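Inactive dihydropteroate synthase 2 (Mycobacterium tuberculosis, PDB 2VP8) probably lacks dihydropteroate synthase activity and a role in folate metabolism, having very low affinity for the pterin substrate, though it probably can bind the inhibitor dapsone. Local coordinates at residues G243-M248 / G282-R287; A42-I47 / A293-L298; T31-P36 / D117-V122; D123-Q128 / G146-A151. All blocks are in the same frame, centred on the assembly; numbering follows the deposited sequence.

Interaction 1 (G243-M248 / G282-R287). With EDO (1,2-ethanediol), chain F.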
loop_
_atom_site.group_PDB
_atom_site.type_symbol
_atom_site.label_atom_id
_atom_site.label_comp_id
_atom_site.label_asym_id
_atom_site.label_seq_id
_atom_site.Cartn_x
_atom_site.Cartn_y
_atom_site.Cartn_z
ATOM N N GLY B 243 4.156 16.018 -14.930
ATOM C CA GLY B 243 4.956 17.074 -14.324
ATOM C C GLY B 243 4.186 17.965 -13.369
ATOM O O GLY B 243 4.784 18.774 -12.659
ATOM N N TRP B 244 2.861 17.823 -13.364
ATOM C CA TRP B 244 1.998 18.522 -12.421
ATOM C C TRP B 244 1.885 17.723 -11.130
ATOM O O TRP B 244 1.821 16.486 -11.166
ATOM C CB TRP B 244 0.602 18.722 -13.012
ATOM C CG TRP B 244 0.580 19.529 -14.276
ATOM C CD1 TRP B 244 0.424 19.054 -15.544
ATOM C CD2 TRP B 244 0.717 20.950 -14.393
ATOM N NE1 TRP B 244 0.454 20.087 -16.443
ATOM C CE2 TRP B 244 0.637 21.263 -15.763
ATOM C CE3 TRP B 244 0.905 21.987 -13.472
ATOM C CZ2 TRP B 244 0.734 22.573 -16.240
ATOM C CZ3 TRP B 244 1.000 23.289 -13.944
ATOM C CH2 TRP B 244 0.913 23.569 -15.318
ATOM N N PRO B 245 1.855 18.417 -9.976
ATOM C CA PRO B 245 1.645 17.693 -8.718
ATOM C C PRO B 245 0.310 16.964 -8.780
ATOM O O PRO B 245 -0.682 17.522 -9.247
ATOM C CB PRO B 245 1.594 18.806 -7.671
ATOM C CG PRO B 245 2.274 19.957 -8.307
ATOM C CD PRO B 245 1.999 19.863 -9.765
ATOM N N VAL B 246 0.284 15.719 -8.341
ATOM C CA VAL B 246 -0.940 14.938 -8.422
ATOM C C VAL B 246 -1.607 14.841 -7.051
ATOM O O VAL B 246 -0.963 14.508 -6.041
ATOM C CB VAL B 246 -0.681 13.543 -9.044
ATOM C CG1 VAL B 246 -1.876 12.613 -8.856
ATOM C CG2 VAL B 246 -0.328 13.678 -10.535
ATOM N N LEU B 247 -2.898 15.172 -7.041
ATOM C CA LEU B 247 -3.740 15.046 -5.871
ATOM C C LEU B 247 -4.597 13.800 -6.007
ATOM O O LEU B 247 -5.234 13.580 -7.036
ATOM C CB LEU B 247 -4.622 16.294 -5.699
ATOM C CG LEU B 247 -5.683 16.283 -4.581
ATOM C CD1 LEU B 247 -5.082 16.042 -3.205
ATOM C CD2 LEU B 247 -6.495 17.558 -4.566
ATOM N N MET B 248 -4.613 12.987 -4.960
ATOM C CA MET B 248 -5.481 11.828 -4.927
ATOM C C MET B 248 -6.600 12.014 -3.916
ATOM O O MET B 248 -6.392 12.562 -2.832
ATOM C CB MET B 248 -4.688 10.556 -4.612
ATOM C CG MET B 248 -3.524 10.256 -5.564
ATOM S SD MET B 248 -4.011 9.938 -7.269
ATOM C CE MET B 248 -4.823 8.352 -7.126
ATOM N N GLY B 282 4.518 8.547 -7.048
ATOM C CA GLY B 282 4.922 9.952 -7.063
ATOM C C GLY B 282 3.816 10.976 -6.893
ATOM O O GLY B 282 4.019 12.168 -7.146
ATOM N N ALA B 283 2.642 10.520 -6.475
ATOM C CA ALA B 283 1.544 11.428 -6.140
ATOM C C ALA B 283 2.018 12.424 -5.075
ATOM O O ALA B 283 2.713 12.038 -4.133
ATOM C CB ALA B 283 0.335 10.629 -5.649
ATOM N N ARG B 284 1.664 13.696 -5.209
ATOM C CA ARG B 284 2.180 14.688 -4.268
ATOM C C ARG B 284 1.297 14.868 -3.023
ATOM O O ARG B 284 1.806 15.108 -1.918
ATOM C CB ARG B 284 2.434 16.024 -4.972
ATOM C CG ARG B 284 2.906 17.153 -4.059
ATOM C CD ARG B 284 4.432 17.252 -3.914
ATOM N NE ARG B 284 4.828 18.425 -3.117
ATOM C CZ ARG B 284 4.897 19.682 -3.575
ATOM N NH1 ARG B 284 4.599 19.975 -4.843
ATOM N NH2 ARG B 284 5.276 20.665 -2.761
ATOM N N MET B 285 -0.019 14.749 -3.200
ATOM C CA MET B 285 -0.960 15.095 -2.138
ATOM C C MET B 285 -2.119 14.111 -2.040
ATOM O O MET B 285 -2.513 13.503 -3.037
ATOM C CB MET B 285 -1.489 16.514 -2.347
ATOM C CG MET B 285 -2.140 17.122 -1.134
ATOM S SD MET B 285 -2.185 18.924 -1.209
ATOM C CE MET B 285 -3.664 19.121 -2.163
ATOM N N PHE B 286 -2.664 13.973 -0.831
ATOM C CA PHE B 286 -3.763 13.064 -0.572
ATOM C C PHE B 286 -4.847 13.739 0.254
ATOM O O PHE B 286 -4.593 14.237 1.358
ATOM C CB PHE B 286 -3.256 11.806 0.137
ATOM C CG PHE B 286 -2.444 10.907 -0.742
ATOM C CD1 PHE B 286 -1.071 11.059 -0.829
ATOM C CD2 PHE B 286 -3.056 9.913 -1.489
ATOM C CE1 PHE B 286 -0.311 10.249 -1.658
ATOM C CE2 PHE B 286 -2.305 9.082 -2.314
ATOM C CZ PHE B 286 -0.924 9.256 -2.399
ATOM N N ARG B 287 -6.057 13.753 -0.293
ATOM C CA ARG B 287 -7.212 14.325 0.386
ATOM C C ARG B 287 -7.893 13.264 1.240
ATOM O O ARG B 287 -8.397 12.268 0.719
ATOM C CB ARG B 287 -8.191 14.893 -0.640
ATOM C CG ARG B 287 -9.194 15.863 -0.067
ATOM C CD ARG B 287 -10.014 16.444 -1.186
ATOM N NE ARG B 287 -10.965 17.438 -0.707
ATOM C CZ ARG B 287 -12.282 17.303 -0.776
ATOM N NH1 ARG B 287 -12.811 16.216 -1.322
ATOM N NH2 ARG B 287 -13.070 18.262 -0.316
HETATM C C1 EDO F . 5.791 22.176 -14.895
HETATM O O1 EDO F . 4.890 22.063 -13.782
HETATM C C2 EDO F . 5.328 21.295 -16.055
HETATM O O2 EDO F . 3.954 21.571 -16.361
HETATM O O HOH W 1 2.711 14.330 -8.064
HETATM O O HOH W 2 -6.904 10.058 -0.578
#

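Interaction 2 (A42-I47 / A293-L298)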
loop_
_atom_site.group_PDB
_atom_site.type_symbol
_atom_site.label_atom_id
_atom_site.label_comp_id
_atom_site.label_asym_id
_atom_site.label_seq_id
_atom_site.Cartn_x
_atom_site.Cartn_y
_atom_site.Cartn_z
ATOM N N ALA B 42 4.964 12.605 0.868
ATOM C CA ALA B 42 3.806 13.149 0.185
ATOM C C ALA B 42 2.924 13.905 1.188
ATOM O O ALA B 42 2.951 13.629 2.395
ATOM C CB ALA B 42 3.033 12.041 -0.481
ATOM N N LEU B 43 2.150 14.859 0.685
ATOM C CA LEU B 43 1.404 15.753 1.549
ATOM C C LEU B 43 -0.001 15.284 1.797
ATOM O O LEU B 43 -0.555 14.524 1.005
ATOM C CB LEU B 43 1.353 17.156 0.953
ATOM C CG LEU B 43 2.670 17.709 0.421
ATOM C CD1 LEU B 43 2.405 19.044 -0.267
ATOM C CD2 LEU B 43 3.687 17.808 1.553
ATOM N N ILE B 44 -0.570 15.766 2.899
ATOM C CA ILE B 44 -1.924 15.423 3.324
ATOM C C ILE B 44 -2.830 16.654 3.324
ATOM O O ILE B 44 -2.519 17.668 3.962
ATOM C CB ILE B 44 -1.923 14.843 4.744
ATOM C CG1 ILE B 44 -0.973 13.640 4.842
ATOM C CG2 ILE B 44 -3.356 14.474 5.173
ATOM C CD1 ILE B 44 -0.586 13.283 6.266
ATOM N N MET B 45 -3.945 16.555 2.604
ATOM C CA MET B 45 -5.011 17.550 2.637
ATOM C C MET B 45 -6.137 17.015 3.529
ATOM O O MET B 45 -6.747 15.993 3.231
ATOM C CB MET B 45 -5.509 17.833 1.223
ATOM C CG MET B 45 -6.688 18.764 1.142
ATOM S SD MET B 45 -7.379 18.878 -0.529
ATOM C CE MET B 45 -6.491 20.306 -1.142
ATOM N N ALA B 46 -6.383 17.703 4.639
ATOM C CA ALA B 46 -7.372 17.278 5.617
ATOM C C ALA B 46 -8.720 17.935 5.343
ATOM O O ALA B 46 -8.824 19.160 5.324
ATOM C CB ALA B 46 -6.893 17.632 6.990
ATOM N N ILE B 47 -9.745 17.116 5.124
ATOM C CA ILE B 47 -11.099 17.605 4.895
ATOM C C ILE B 47 -11.739 18.054 6.210
ATOM O O ILE B 47 -11.915 17.258 7.128
ATOM C CB ILE B 47 -11.990 16.516 4.242
ATOM C CG1 ILE B 47 -11.411 16.072 2.899
ATOM C CG2 ILE B 47 -13.431 17.008 4.085
ATOM C CD1 ILE B 47 -12.075 14.852 2.305
ATOM N N ALA B 293 -3.696 7.985 9.912
ATOM C CA ALA B 293 -3.515 6.699 9.231
ATOM C C ALA B 293 -2.788 6.922 7.921
ATOM O O ALA B 293 -1.888 6.165 7.551
ATOM C CB ALA B 293 -4.845 6.003 8.990
ATOM N N THR B 294 -3.175 7.988 7.232
ATOM C CA THR B 294 -2.555 8.340 5.965
ATOM C C THR B 294 -1.118 8.784 6.197
ATOM O O THR B 294 -0.211 8.349 5.477
ATOM C CB THR B 294 -3.359 9.416 5.237
ATOM O OG1 THR B 294 -4.694 8.930 5.035
ATOM C CG2 THR B 294 -2.734 9.741 3.893
ATOM N N ARG B 295 -0.894 9.604 7.221
ATOM C CA ARG B 295 0.454 10.071 7.480
ATOM C C ARG B 295 1.402 8.891 7.661
ATOM O O ARG B 295 2.492 8.874 7.078
ATOM C CB ARG B 295 0.524 10.988 8.688
ATOM C CG ARG B 295 1.868 11.699 8.778
ATOM C CD ARG B 295 2.126 12.257 10.138
ATOM N NE ARG B 295 2.264 11.206 11.135
ATOM C CZ ARG B 295 1.360 10.931 12.069
ATOM N NH1 ARG B 295 0.230 11.635 12.135
ATOM N NH2 ARG B 295 1.592 9.951 12.938
ATOM N N ARG B 296 0.965 7.901 8.441
ATOM C CA ARG B 296 1.785 6.731 8.741
ATOM C C ARG B 296 2.099 5.882 7.505
ATOM O O ARG B 296 3.171 5.294 7.413
ATOM C CB ARG B 296 1.168 5.913 9.869
ATOM C CG ARG B 296 1.312 6.612 11.215
ATOM C CD ARG B 296 0.969 5.721 12.382
ATOM N NE ARG B 296 -0.460 5.435 12.413
ATOM C CZ ARG B 296 -1.345 6.058 13.188
ATOM N NH1 ARG B 296 -0.961 7.008 14.045
ATOM N NH2 ARG B 296 -2.627 5.710 13.108
ATOM N N VAL B 297 1.165 5.829 6.560
ATOM C CA VAL B 297 1.383 5.112 5.307
ATOM C C VAL B 297 2.442 5.835 4.471
ATOM O O VAL B 297 3.431 5.233 4.060
ATOM C CB VAL B 297 0.070 4.950 4.509
ATOM C CG1 VAL B 297 0.358 4.579 3.064
ATOM C CG2 VAL B 297 -0.826 3.902 5.169
ATOM N N LEU B 298 2.237 7.132 4.254
ATOM C CA LEU B 298 3.170 7.980 3.510
ATOM C C LEU B 298 4.568 8.018 4.110
ATOM O O LEU B 298 5.548 8.157 3.388
ATOM C CB LEU B 298 2.624 9.403 3.426
ATOM C CG LEU B 298 1.219 9.495 2.842
ATOM C CD1 LEU B 298 0.825 10.952 2.727
ATOM C CD2 LEU B 298 1.148 8.802 1.485
#

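Interaction 3 (T31-P36 / D117-V122)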
loop_
_atom_site.group_PDB
_atom_site.type_symbol
_atom_site.label_atom_id
_atom_site.label_comp_id
_atom_site.label_asym_id
_atom_site.label_seq_id
_atom_site.Cartn_x
_atom_site.Cartn_y
_atom_site.Cartn_z
ATOM N N THR B 31 7.833 24.006 0.334
ATOM C CA THR B 31 6.773 25.004 0.345
ATOM C C THR B 31 5.784 24.728 -0.784
ATOM O O THR B 31 6.186 24.501 -1.925
ATOM C CB THR B 31 7.317 26.439 0.179
ATOM O OG1 THR B 31 8.121 26.506 -1.002
ATOM C CG2 THR B 31 8.155 26.858 1.384
ATOM N N LEU B 32 4.495 24.726 -0.457
ATOM C CA LEU B 32 3.443 24.753 -1.463
ATOM C C LEU B 32 2.658 26.031 -1.247
ATOM O O LEU B 32 2.338 26.375 -0.105
ATOM C CB LEU B 32 2.516 23.549 -1.323
ATOM C CG LEU B 32 1.996 22.822 -2.569
ATOM C CD1 LEU B 32 0.618 22.259 -2.259
ATOM C CD2 LEU B 32 1.952 23.689 -3.833
ATOM N N CYS B 33 2.361 26.737 -2.336
ATOM C CA CYS B 33 1.682 28.042 -2.283
ATOM C C CYS B 33 2.246 28.950 -1.196
ATOM O O CYS B 33 1.496 29.581 -0.465
ATOM C CB CYS B 33 0.166 27.882 -2.092
ATOM S SG CYS B 33 -0.655 26.872 -3.349
ATOM N N GLY B 34 3.569 28.997 -1.084
ATOM C CA GLY B 34 4.241 29.867 -0.118
ATOM C C GLY B 34 4.103 29.458 1.342
ATOM O O GLY B 34 4.507 30.203 2.230
ATOM N N ARG B 35 3.542 28.278 1.592
ATOM C CA ARG B 35 3.357 27.783 2.956
ATOM C C ARG B 35 4.231 26.572 3.272
ATOM O O ARG B 35 4.411 25.697 2.421
ATOM C CB ARG B 35 1.891 27.407 3.206
ATOM C CG ARG B 35 0.890 28.518 2.946
ATOM C CD ARG B 35 1.020 29.613 3.964
ATOM N NE ARG B 35 0.049 30.664 3.719
ATOM C CZ ARG B 35 0.107 31.867 4.261
ATOM N NH1 ARG B 35 1.101 32.176 5.083
ATOM N NH2 ARG B 35 -0.826 32.756 3.976
ATOM N N PRO B 36 4.755 26.510 4.512
ATOM C CA PRO B 36 5.498 25.345 4.977
ATOM C C PRO B 36 4.662 24.081 4.845
ATOM O O PRO B 36 3.473 24.063 5.191
ATOM C CB PRO B 36 5.768 25.657 6.455
ATOM C CG PRO B 36 4.839 26.770 6.804
ATOM C CD PRO B 36 4.670 27.549 5.553
ATOM N N ASP B 117 0.730 29.925 9.415
ATOM C CA ASP B 117 1.558 29.309 8.384
ATOM C C ASP B 117 0.917 28.073 7.754
ATOM O O ASP B 117 1.580 27.302 7.045
ATOM C CB ASP B 117 2.928 28.964 8.966
ATOM C CG ASP B 117 3.788 30.185 9.169
ATOM O OD1 ASP B 117 4.140 30.830 8.157
ATOM O OD2 ASP B 117 4.111 30.507 10.334
ATOM N N GLN B 118 -0.373 27.883 8.012
ATOM C CA GLN B 118 -1.063 26.691 7.538
ATOM C C GLN B 118 -1.564 26.928 6.135
ATOM O O GLN B 118 -2.123 27.975 5.844
ATOM C CB GLN B 118 -2.236 26.328 8.454
ATOM C CG GLN B 118 -3.005 25.087 8.026
ATOM C CD GLN B 118 -2.140 23.849 8.019
ATOM O OE1 GLN B 118 -1.530 23.510 9.028
ATOM N NE2 GLN B 118 -2.078 23.168 6.880
ATOM N N LEU B 119 -1.368 25.959 5.259
ATOM C CA LEU B 119 -1.890 26.106 3.921
ATOM C C LEU B 119 -3.370 25.748 3.950
ATOM O O LEU B 119 -3.744 24.649 4.351
ATOM C CB LEU B 119 -1.056 25.283 2.935
ATOM C CG LEU B 119 -1.488 24.860 1.537
ATOM C CD1 LEU B 119 -2.205 25.927 0.760
ATOM C CD2 LEU B 119 -0.263 24.395 0.794
ATOM N N ILE B 120 -4.206 26.707 3.570
ATOM C CA ILE B 120 -5.651 26.535 3.604
ATOM C C ILE B 120 -6.195 26.431 2.191
ATOM O O ILE B 120 -5.859 27.243 1.325
ATOM C CB ILE B 120 -6.355 27.720 4.323
ATOM C CG1 ILE B 120 -5.886 27.837 5.775
ATOM C CG2 ILE B 120 -7.877 27.560 4.275
ATOM C CD1 ILE B 120 -6.142 29.200 6.392
ATOM N N SER B 121 -7.036 25.428 1.954
ATOM C CA SER B 121 -7.764 25.349 0.691
ATOM C C SER B 121 -9.266 25.388 0.918
ATOM O O SER B 121 -9.766 24.976 1.975
ATOM C CB SER B 121 -7.373 24.107 -0.108
ATOM O OG SER B 121 -7.801 22.924 0.528
ATOM N N VAL B 122 -9.983 25.900 -0.070
ATOM C CA VAL B 122 -11.430 25.979 0.018
ATOM C C VAL B 122 -12.074 25.000 -0.966
ATOM O O VAL B 122 -11.761 25.003 -2.159
ATOM C CB VAL B 122 -11.946 27.450 -0.147
ATOM C CG1 VAL B 122 -11.408 28.096 -1.416
ATOM C CG2 VAL B 122 -13.469 27.515 -0.095
HETATM O O HOH W 3 3.925 31.254 5.457
HETATM O O HOH W 4 0.602 24.187 5.476
#

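Interaction 4 (D123-Q128 / G146-A151)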
loop_
_atom_site.group_PDB
_atom_site.type_symbol
_atom_site.label_atom_id
_atom_site.label_comp_id
_atom_site.label_asym_id
_atom_site.label_seq_id
_atom_site.Cartn_x
_atom_site.Cartn_y
_atom_site.Cartn_z
ATOM N N ASP B 123 -12.944 24.143 -0.432
ATOM C CA ASP B 123 -13.742 23.216 -1.236
ATOM C C ASP B 123 -15.009 23.891 -1.798
ATOM O O ASP B 123 -16.089 23.823 -1.198
ATOM C CB ASP B 123 -14.103 21.966 -0.416
ATOM C CG ASP B 123 -14.842 20.906 -1.239
ATOM O OD1 ASP B 123 -15.152 21.154 -2.422
ATOM O OD2 ASP B 123 -15.115 19.815 -0.699
ATOM N N THR B 124 -14.867 24.540 -2.952
ATOM C CA THR B 124 -15.987 25.216 -3.605
ATOM C C THR B 124 -15.893 25.144 -5.124
ATOM O O THR B 124 -14.800 25.108 -5.687
ATOM C CB THR B 124 -16.118 26.695 -3.163
ATOM O OG1 THR B 124 -17.262 27.284 -3.795
ATOM C CG2 THR B 124 -14.874 27.498 -3.530
ATOM N N TRP B 125 -17.047 25.127 -5.778
ATOM C CA TRP B 125 -17.105 25.146 -7.233
ATOM C C TRP B 125 -17.549 26.509 -7.759
ATOM O O TRP B 125 -17.457 26.777 -8.957
ATOM C CB TRP B 125 -18.035 24.046 -7.742
ATOM C CG TRP B 125 -19.443 24.150 -7.232
ATOM C CD1 TRP B 125 -19.923 23.669 -6.047
ATOM C CD2 TRP B 125 -20.556 24.767 -7.897
ATOM N NE1 TRP B 125 -21.264 23.951 -5.931
ATOM C CE2 TRP B 125 -21.679 24.623 -7.051
ATOM C CE3 TRP B 125 -20.714 25.427 -9.124
ATOM C CZ2 TRP B 125 -22.945 25.113 -7.392
ATOM C CZ3 TRP B 125 -21.976 25.918 -9.464
ATOM C CH2 TRP B 125 -23.073 25.758 -8.598
ATOM N N ARG B 126 -18.009 27.366 -6.846
ATOM C CA ARG B 126 -18.527 28.700 -7.179
ATOM C C ARG B 126 -17.467 29.789 -7.030
ATOM O O ARG B 126 -16.849 29.924 -5.974
ATOM C CB ARG B 126 -19.738 29.039 -6.306
ATOM C CG ARG B 126 -20.989 28.225 -6.593
ATOM C CD ARG B 126 -22.145 28.705 -5.738
ATOM N NE ARG B 126 -23.398 28.751 -6.494
ATOM C CZ ARG B 126 -24.472 28.009 -6.233
ATOM N NH1 ARG B 126 -24.464 27.151 -5.215
ATOM N NH2 ARG B 126 -25.560 28.131 -6.987
ATOM N N ALA B 127 -17.273 30.566 -8.092
ATOM C CA ALA B 127 -16.259 31.625 -8.138
ATOM C C ALA B 127 -16.460 32.726 -7.087
ATOM O O ALA B 127 -15.490 33.218 -6.507
ATOM C CB ALA B 127 -16.197 32.229 -9.535
ATOM N N GLN B 128 -17.716 33.110 -6.862
ATOM C CA GLN B 128 -18.060 34.101 -5.843
ATOM C C GLN B 128 -17.625 33.615 -4.456
ATOM O O GLN B 128 -17.100 34.389 -3.651
ATOM C CB GLN B 128 -19.567 34.403 -5.856
ATOM C CG GLN B 128 -20.094 35.042 -7.144
ATOM C CD GLN B 128 -21.521 35.570 -7.009
ATOM O OE1 GLN B 128 -22.155 35.425 -5.961
ATOM N NE2 GLN B 128 -22.030 36.191 -8.072
ATOM N N GLY B 146 -14.764 20.587 -11.132
ATOM C CA GLY B 146 -13.869 20.503 -12.286
ATOM C C GLY B 146 -13.677 21.788 -13.070
ATOM O O GLY B 146 -12.625 22.002 -13.676
ATOM N N GLY B 147 -14.690 22.643 -13.064
ATOM C CA GLY B 147 -14.635 23.886 -13.819
ATOM C C GLY B 147 -15.991 24.290 -14.353
ATOM O O GLY B 147 -16.089 24.878 -15.430
ATOM N N VAL B 148 -17.039 23.975 -13.594
ATOM C CA VAL B 148 -18.403 24.370 -13.931
ATOM C C VAL B 148 -18.505 25.896 -14.021
ATOM O O VAL B 148 -19.300 26.430 -14.798
ATOM C CB VAL B 148 -19.427 23.816 -12.907
ATOM C CG1 VAL B 148 -20.867 24.137 -13.334
ATOM C CG2 VAL B 148 -19.251 22.310 -12.739
ATOM N N ASP B 149 -17.685 26.584 -13.230
ATOM C CA ASP B 149 -17.595 28.034 -13.284
ATOM C C ASP B 149 -16.343 28.442 -14.064
ATOM O O ASP B 149 -15.229 28.281 -13.571
ATOM C CB ASP B 149 -17.572 28.625 -11.871
ATOM C CG ASP B 149 -18.145 30.032 -11.812
ATOM O OD1 ASP B 149 -17.867 30.841 -12.726
ATOM O OD2 ASP B 149 -18.875 30.330 -10.841
ATOM N N PRO B 150 -16.524 28.970 -15.292
ATOM C CA PRO B 150 -15.385 29.395 -16.119
ATOM C C PRO B 150 -14.586 30.556 -15.507
ATOM O O PRO B 150 -13.414 30.739 -15.838
ATOM C CB PRO B 150 -16.046 29.828 -17.431
ATOM C CG PRO B 150 -17.455 30.140 -17.071
ATOM C CD PRO B 150 -17.812 29.196 -15.976
ATOM N N ALA B 151 -15.220 31.317 -14.617
ATOM C CA ALA B 151 -14.580 32.454 -13.958
ATOM C C ALA B 151 -13.574 32.040 -12.879
ATOM O O ALA B 151 -12.808 32.875 -12.395
ATOM C CB ALA B 151 -15.638 33.382 -13.366
#

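Interaction 1 (G243-M248 / G282-R287)
The carbonyl oxygen of Val246 is gripped by two consecutive backbone N-H groups. Arg284 N lies 2.9 Å from Val246 O, in the carbonyl plane and on a lone pair, but with a bent N-H (134°); Met285 N is 3.0 Å from Val246 O, straighter and tilted out of that plane. From here the backbones run on as parallel strands: Met248 N donates to Met285 O (2.9 Å), and Arg287 N meets Met248 O nearly head-on at 2.8 Å. Water 1 joins Val246 N to Gly282 O just before the strands pair; Gly282 ends a helix in a Schellman motif, and glycine suits it because at this positive phi a CB would jam against the preceding carbonyl oxygen.

On one face of the sheet Leu247 lies across from Met285. With CG anti to the backbone N (chi1 174°), Leu247 brings CD1 to 3.5 Å from Met285 CE, two buried apolar chains packing at an angle. On the other face Met248 runs alongside Phe286, its CB 3.6 Å from ring atom CD2, and Met248 CG also reaches Ala283 CB (3.9 Å), alanine offering a single compact methyl. Arg287 extends to salt bridges with Asp83 and Asp123, close to His220. Leu247 also pairs through its backbone with Ile216 of strand 214-217, so this parallel pairing helps close the TIM barrel of the pterin-binding family.

Interaction 2 (A42-I47 / A293-L298)
An outer helix lying back along a barrel strand is the element seen here: Ile44 of strand 43-49 packs against Arg295 and Leu298 of helix 291-306. The local axes are 9.1 Å apart at closest approach, and their N-to-C directions differ by 170°, so the helix runs almost exactly antiparallel to the strand. No hydrogen bond passes between the two segments; the contact is mainly apolar packing of side-chain carbons, with one methyl also against a backbone carbonyl.

Ile44 points toward the helix. Its CG1 stands anti to the carbonyl carbon (chi1 -55°), and the extended second torsion (162°) carries CD1 out to Arg295 CB, 3.5 Å away, so that the ethyl branch crosses the root of the arginine. Leu298, a turn further along, uses one methyl for several partners: its CD1 lies 3.9 Å from Ile44 CG1, 4.0 Å from Ala42 CB and 3.4 Å from Ala42 O. The small alanine lets this methyl come close to the backbone. Thr294 presents CG2 to Ile44 CG1 at 4.4 Å, while its hydroxyl is hydrogen-bonded to Glu290 O, just before the helix.

Arginine suits its place because its aliphatic root makes the contact here; the guanidinium of Arg295 leads away to Glu299 and to Asp77 O. On another side of the helix Arg296 forms a salt bridge with Glu269 of the second subunit. The C-terminal helix packed outside the first barrel strand, which pairs with strand 285-288, fits the closing alpha/beta unit of a TIM barrel.

Interaction 3 (T31-P36 / D117-V122)
The guanidinium of Arg35 is approached obliquely by Gln118 O and Asp117 CA, and its charge is linked to the Asp117 carboxylate through water. Water 3 accepts from Arg35 NH1 at 3.0 Å and donates to Asp117 OD1 at 2.7 Å, whereas Arg35 NH1 and Asp117 OD1 themselves stand 4.5 Å apart, beyond a salt bridge. Arg35 NH2 has its direct charged partner in Asp139.

The rest of that chain packs as hydrocarbon. With CG anti to the carbonyl carbon (chi1 -56°), Arg35 lays CB and CG across Leu119, its CB 3.6 Å from Leu119 CB; the bend at chi2 then turns CD toward the Asp117 and Gln118 carbonyls. Leu119 is the hub of the contact: its CD2 reaches Leu32 CB at 3.6 Å, and CD1 comes up to Cys33 CB on the same hairpin. Branched leucine suits this spot, since its two methyls serve different residues of the turn. Pro36 crosses Asp117 at about a right angle, its CG 3.6 Å from Asp117 CB, and the ring also rests close to the carbonyl oxygen of Asp117. Water 4 joins the backbones, donating to Pro36 O (2.9 Å) and accepting from Leu119 N (2.7 Å).

Leu32 to Arg35 form a type I' turn, in which Cys33 and Gly34 both have positive phi, and the resulting hairpin lies over the start of barrel strand 119-123. Between these two segments it is held by packing round Leu119 and by water-mediated links, the water relaying an Arg35-Asp117 attraction that is probably weaker than a direct salt bridge.

Interaction 4 (D123-Q128 / G146-A151)
Arg126 and Asp149 stand 6.2 Å apart at their CA atoms, where two loops, each about to enter a helix, come side by side. Across this gap the Asp149 carboxylate reaches both helix starts. Its OD2 accepts from Ala127 N at 3.2 Å; the bond is nearly straight at the hydrogen (170°), yet the donor sits above the carboxylate plane. The second oxygen, OD1, accepts from Ala151 N at 3.3 Å on its anti side, a capping bond within Asp149's own turn.

With CG anti to the backbone N (chi1 -152°), Asp149 projects its carboxylate between the loops, close to the methyl of Ala127. Alanine fits here: Ala127 CB is 3.5 Å from Asp149 OD2 and 4.0 Å from Ala151 CB, a spacing that a methyl on each side allows. The N-terminal ends of the two helices would probably favour the negative charge placed beside them.

Further out, Trp125 CE3 meets Val148 CB obliquely at 4.3 Å. A face of the indole carries Arg126 CG, 3.5 Å above the ring plane and over its centre, and the ring also meets Trp145. Thr124 OG1 accepts from Arg126 N at 3.1 Å, an ST turn that shapes the approach to the N-cap position at Arg126. An aspartate capping its own helical turn while binding the first turn of helix 127-136 thus ties together two loops that follow neighbouring strands of the TIM barrel.

In the fold
Interactions 1 and 2 are buried and both involve the barrel sheet, interaction 1 strand on strand and interaction 2 an outer helix on a strand; Arg284 and Phe286 of interaction 1 pair through their backbones with Leu43 and Met45 of interaction 2. The first is held by strand-to-strand hydrogen bonds, the second by mainly apolar packing, without a hydrogen bond. Interaction 3, partly buried, reaches the same sheet from a hairpin whose Leu32 touches both Arg284 and Leu43, and combines apolar packing with bridging waters. Interaction 4 lies at the surface, where one carboxylate serves two helix starts; its segment 123-128 directly continues the strand of interaction 3. Interactions 1 and 4, centres about 21 Å apart, are joined by the Arg287-Asp123 salt bridge.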